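DNA-3-methyladenine glycosidase II, putative (Deinococcus radiodurans, PDB 2YG9) belongs to the helix-hairpin-helix (HhH-GPD) superfamily of base excision DNA repair proteins and folds into helices and loops without strands. Local coordinates at residues A43-T46 and S47-E51; R204-A207 and S208-W212. All blocks are in the same frame, centred on the assembly; numbering follows the deposited sequence.

Contact 1 (A43-T46 and S47-E51)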
loop_
_atom_site.group_PDB
_atom_site.type_symbol
_atom_site.label_atom_id
_atom_site.label_comp_id
_atom_site.label_asym_id
_atom_site.label_seq_id
_atom_site.Cartn_x
_atom_site.Cartn_y
_atom_site.Cartn_z
ATOM N N ALA A 43 21.924 6.170 -3.147
ATOM C CA ALA A 43 22.422 7.526 -3.361
ATOM C C ALA A 43 22.263 7.940 -4.815
ATOM O O ALA A 43 21.809 9.043 -5.076
ATOM C CB ALA A 43 23.888 7.668 -2.911
ATOM N N GLN A 44 22.601 7.046 -5.737
ATOM C CA GLN A 44 22.444 7.268 -7.181
ATOM C C GLN A 44 20.962 7.264 -7.601
ATOM O O GLN A 44 20.509 8.140 -8.312
ATOM C CB GLN A 44 23.161 6.172 -7.994
ATOM C CG GLN A 44 24.615 6.459 -8.412
ATOM C CD GLN A 44 24.975 5.940 -9.848
ATOM O OE1 GLN A 44 24.549 6.528 -10.896
ATOM N NE2 GLN A 44 25.829 4.912 -9.900
ATOM N N VAL A 45 20.215 6.262 -7.154
ATOM C CA VAL A 45 18.792 6.168 -7.512
ATOM C C VAL A 45 18.016 7.404 -7.037
ATOM O O VAL A 45 17.233 7.934 -7.784
ATOM C CB VAL A 45 18.154 4.878 -6.995
ATOM C CG1 VAL A 45 16.610 5.000 -6.956
ATOM C CG2 VAL A 45 18.613 3.667 -7.842
ATOM N N THR A 46 18.254 7.862 -5.813
ATOM C CA THR A 46 17.553 9.029 -5.269
ATOM C C THR A 46 17.919 10.314 -6.056
ATOM O O THR A 46 17.028 11.123 -6.345
ATOM C CB THR A 46 17.780 9.250 -3.720
ATOM O OG1 THR A 46 19.183 9.370 -3.427
ATOM C CG2 THR A 46 17.169 8.104 -2.852
ATOM N N SER A 47 19.188 10.509 -6.420
ATOM C CA SER A 47 19.533 11.697 -7.244
ATOM C C SER A 47 18.964 11.601 -8.650
ATOM O O SER A 47 18.485 12.614 -9.172
ATOM C CB SER A 47 21.014 12.037 -7.256
ATOM O OG SER A 47 21.746 11.018 -7.859
ATOM N N LEU A 48 18.950 10.409 -9.247
ATOM C CA LEU A 48 18.395 10.239 -10.590
ATOM C C LEU A 48 16.879 10.435 -10.612
ATOM O O LEU A 48 16.320 10.908 -11.621
ATOM C CB LEU A 48 18.765 8.886 -11.224
ATOM C CG LEU A 48 20.224 8.753 -11.718
ATOM C CD1 LEU A 48 20.619 7.313 -11.935
ATOM C CD2 LEU A 48 20.455 9.598 -12.973
ATOM N N CYS A 49 16.204 10.031 -9.531
ATOM C CA CYS A 49 14.736 10.055 -9.526
ATOM C C CYS A 49 14.213 11.361 -8.936
ATOM O O CYS A 49 13.093 11.759 -9.226
ATOM C CB CYS A 49 14.156 8.828 -8.813
ATOM S SG CYS A 49 14.483 7.283 -9.650
ATOM N N GLY A 50 15.033 12.039 -8.143
ATOM C CA GLY A 50 14.629 13.286 -7.522
ATOM C C GLY A 50 13.723 13.096 -6.306
ATOM O O GLY A 50 13.710 12.037 -5.648
ATOM N N GLU A 51 12.970 14.144 -5.998
ATOM C CA GLU A 51 12.123 14.149 -4.813
ATOM C C GLU A 51 10.791 13.469 -5.072
ATOM O O GLU A 51 10.230 13.572 -6.150
ATOM C CB GLU A 51 11.887 15.575 -4.328
ATOM C CG GLU A 51 11.577 15.633 -2.855
ATOM C CD GLU A 51 12.848 15.755 -2.009
ATOM O OE1 GLU A 51 13.543 16.793 -2.235
ATOM O OE2 GLU A 51 13.130 14.862 -1.128
HETATM O O HOH W 1 23.679 9.671 -10.332
#
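Gln44 and Leu48 sit one turn apart on helix 40-49 and run alongside each other in the same direction, with CD1 of Leu48 4.1 Å from OE1 of Gln44. The backbone ties the same pair together, Leu48 N donating to Gln44 O at 2.9 Å. Because CG of Leu48 is turned anti to its own carbonyl carbon (chi1 -74°), it comes to lie 3.5 Å from Gln44 O, against that carbonyl. Ser47 approaches the same oxygen with its hydroxyl: OG is 3.2 Å from Gln44 O and 3.4 Å from Ala43 O, and the destination of its proton is not settled. A water lies between Ser47 OG and Gln44 OE1, held weakly on both sides. Toward the interior, CG1 of Val45 meets SG of Cys49 at 4.1 Å. The helix ends beyond Cys49: Gly50 N still donates to Thr46 O at 2.8 Å, but its positive phi (78°) takes the chain out of the helical path. Further out, Val45 and Thr46 pack on Tyr210 of helix 204-219, while Gln44 and Leu48 touch Leu225. Thr46 OG1 bonds to Leu42 O and also lies near Ala43 O. In a buried residue, this hydroxyl is thus provided for by a carbonyl of its own helix, chiefly that of Leu42, and the methyl group is left to take part in packing.

Contact 2 (R204-A207 and S208-W212)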
loop_
_atom_site.group_PDB
_atom_site.type_symbol
_atom_site.label_atom_id
_atom_site.label_comp_id
_atom_site.label_asym_id
_atom_site.label_seq_id
_atom_site.Cartn_x
_atom_site.Cartn_y
_atom_site.Cartn_z
ATOM N N ARG A 204 12.263 1.673 4.829
ATOM C CA ARG A 204 12.041 0.713 3.729
ATOM C C ARG A 204 10.918 1.129 2.800
ATOM O O ARG A 204 10.933 0.766 1.625
ATOM C CB ARG A 204 11.850 -0.681 4.299
ATOM C CG ARG A 204 13.184 -1.349 4.504
ATOM C CD ARG A 204 13.072 -2.664 5.197
ATOM N NE ARG A 204 12.627 -2.560 6.594
ATOM C CZ ARG A 204 12.563 -3.606 7.403
ATOM N NH1 ARG A 204 12.912 -4.797 6.951
ATOM N NH2 ARG A 204 12.169 -3.466 8.661
ATOM N N SER A 205 9.946 1.907 3.311
ATOM C CA SER A 205 8.837 2.387 2.468
ATOM C C SER A 205 9.342 3.356 1.409
ATOM O O SER A 205 9.043 3.188 0.253
ATOM C CB SER A 205 7.715 3.077 3.284
ATOM O OG SER A 205 7.069 2.147 4.129
ATOM N N LEU A 206 10.113 4.366 1.794
ATOM C CA LEU A 206 10.632 5.305 0.804
ATOM C C LEU A 206 11.636 4.643 -0.136
ATOM O O LEU A 206 11.637 4.960 -1.331
ATOM C CB LEU A 206 11.221 6.583 1.465
ATOM C CG LEU A 206 11.642 7.740 0.554
ATOM C CD1 LEU A 206 10.432 8.337 -0.207
ATOM C CD2 LEU A 206 12.412 8.830 1.358
ATOM N N ALA A 207 12.464 3.740 0.385
ATOM C CA ALA A 207 13.380 2.957 -0.471
ATOM C C ALA A 207 12.541 2.225 -1.515
ATOM O O ALA A 207 12.844 2.279 -2.661
ATOM C CB ALA A 207 14.152 1.959 0.328
ATOM N N SER A 208 11.486 1.530 -1.075
ATOM C CA SER A 208 10.556 0.849 -1.983
ATOM C C SER A 208 10.016 1.821 -3.066
ATOM O O SER A 208 10.036 1.517 -4.255
ATOM C CB SER A 208 9.411 0.236 -1.183
ATOM O OG SER A 208 9.827 -0.884 -0.438
ATOM N N ARG A 209 9.552 2.994 -2.645
ATOM C CA ARG A 209 9.041 3.987 -3.582
ATOM C C ARG A 209 10.105 4.457 -4.588
ATOM O O ARG A 209 9.794 4.678 -5.784
ATOM C CB ARG A 209 8.429 5.162 -2.817
ATOM C CG ARG A 209 7.144 4.768 -2.071
ATOM C CD ARG A 209 6.606 5.950 -1.264
ATOM N NE ARG A 209 6.236 7.065 -2.151
ATOM C CZ ARG A 209 6.167 8.358 -1.802
ATOM N NH1 ARG A 209 6.509 8.769 -0.593
ATOM N NH2 ARG A 209 5.813 9.253 -2.706
ATOM N N TYR A 210 11.348 4.561 -4.136
ATOM C CA TYR A 210 12.450 4.873 -5.055
ATOM C C TYR A 210 12.767 3.740 -6.013
ATOM O O TYR A 210 13.106 3.991 -7.157
ATOM C CB TYR A 210 13.712 5.356 -4.300
ATOM C CG TYR A 210 13.707 6.846 -4.024
ATOM C CD1 TYR A 210 13.820 7.774 -5.073
ATOM C CD2 TYR A 210 13.530 7.328 -2.749
ATOM C CE1 TYR A 210 13.778 9.158 -4.829
ATOM C CE2 TYR A 210 13.484 8.705 -2.499
ATOM C CZ TYR A 210 13.614 9.615 -3.544
ATOM O OH TYR A 210 13.566 10.973 -3.238
ATOM N N LEU A 211 12.674 2.483 -5.574
ATOM C CA LEU A 211 12.786 1.374 -6.531
ATOM C C LEU A 211 11.712 1.406 -7.633
ATOM O O LEU A 211 12.004 1.175 -8.837
ATOM C CB LEU A 211 12.782 0.019 -5.813
ATOM C CG LEU A 211 14.030 -0.369 -4.998
ATOM C CD1 LEU A 211 13.801 -1.733 -4.371
ATOM C CD2 LEU A 211 15.290 -0.337 -5.867
ATOM N N TRP A 212 10.467 1.678 -7.252
ATOM C CA TRP A 212 9.404 1.780 -8.249
ATOM C C TRP A 212 9.650 3.006 -9.142
ATOM O O TRP A 212 9.378 2.985 -10.366
ATOM C CB TRP A 212 8.019 1.890 -7.583
ATOM C CG TRP A 212 7.507 0.607 -6.949
ATOM C CD1 TRP A 212 7.501 -0.627 -7.505
ATOM C CD2 TRP A 212 6.926 0.461 -5.642
ATOM N NE1 TRP A 212 6.931 -1.537 -6.643
ATOM C CE2 TRP A 212 6.573 -0.896 -5.491
ATOM C CE3 TRP A 212 6.627 1.355 -4.606
ATOM C CZ2 TRP A 212 5.966 -1.394 -4.326
ATOM C CZ3 TRP A 212 6.027 0.849 -3.441
ATOM C CH2 TRP A 212 5.722 -0.507 -3.320
#
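Arg204 O is approached twice by Ser208: the backbone N and the side-chain OG each lie 2.9 Å from it, on opposite faces of the carbonyl plane. The hydroxyl gets there because OG stands beside the backbone N of Ser208 (chi1 -72°), where it faces back toward the N-terminal end of the helix. Val172 O is also within its hydrogen-bonding distance, and one proton can serve only one carbonyl at a time, which makes the second grip on Arg204 O probably part-time. One residue on, Arg209 N donates to Ser205 O at 2.9 Å, and the arginine CG rests 3.4 Å from that oxygen. These are the first turns of helix 204-219, a long helix of the all-helical HhH-GPD architecture, packed here against helices 30-36, 156-166 and 178-187. Leu206 and Tyr210 extend alongside each other from neighbouring turns, the leucine CG 3.7 Å from the ring atom CE2. Leu206 CD1 lies near both neighbours, 3.8 Å from Tyr210 CE2 and 4.0 Å from Arg209 NH1, as the leucine and arginine chains cross obliquely. The polar ends are anchored by other parts of the chain: Arg204 NE forms a salt bridge with Asp171 OD1, Arg209 NH2 bonds to Pro53 O, and Tyr210 OH to Gly50 O. Toward the C-terminal end, Ser208 O stands 3.2 Å above one face of the Trp212 ring, offset toward its rim.

Each contact lies within one helix, a different one in each case, and the two sit at different depths. Contact 1 closes helix 40-49 far from the centre of the chain and is only partly buried, whereas contact 2 opens helix 204-219 nearer that centre and is mostly buried. Their centres are about 11 Å apart, and Tyr210 joins them: besides the bond of its hydroxyl to the residue that ends helix 40-49, its CD2 packs 3.7 Å from Thr46 CG2. Chemistry follows place. At the more exposed contact 1, a surface serine is linked to a weakly held water; in contact 2 a buried serine is held among protein carbonyls, and charged ends reach distant partners.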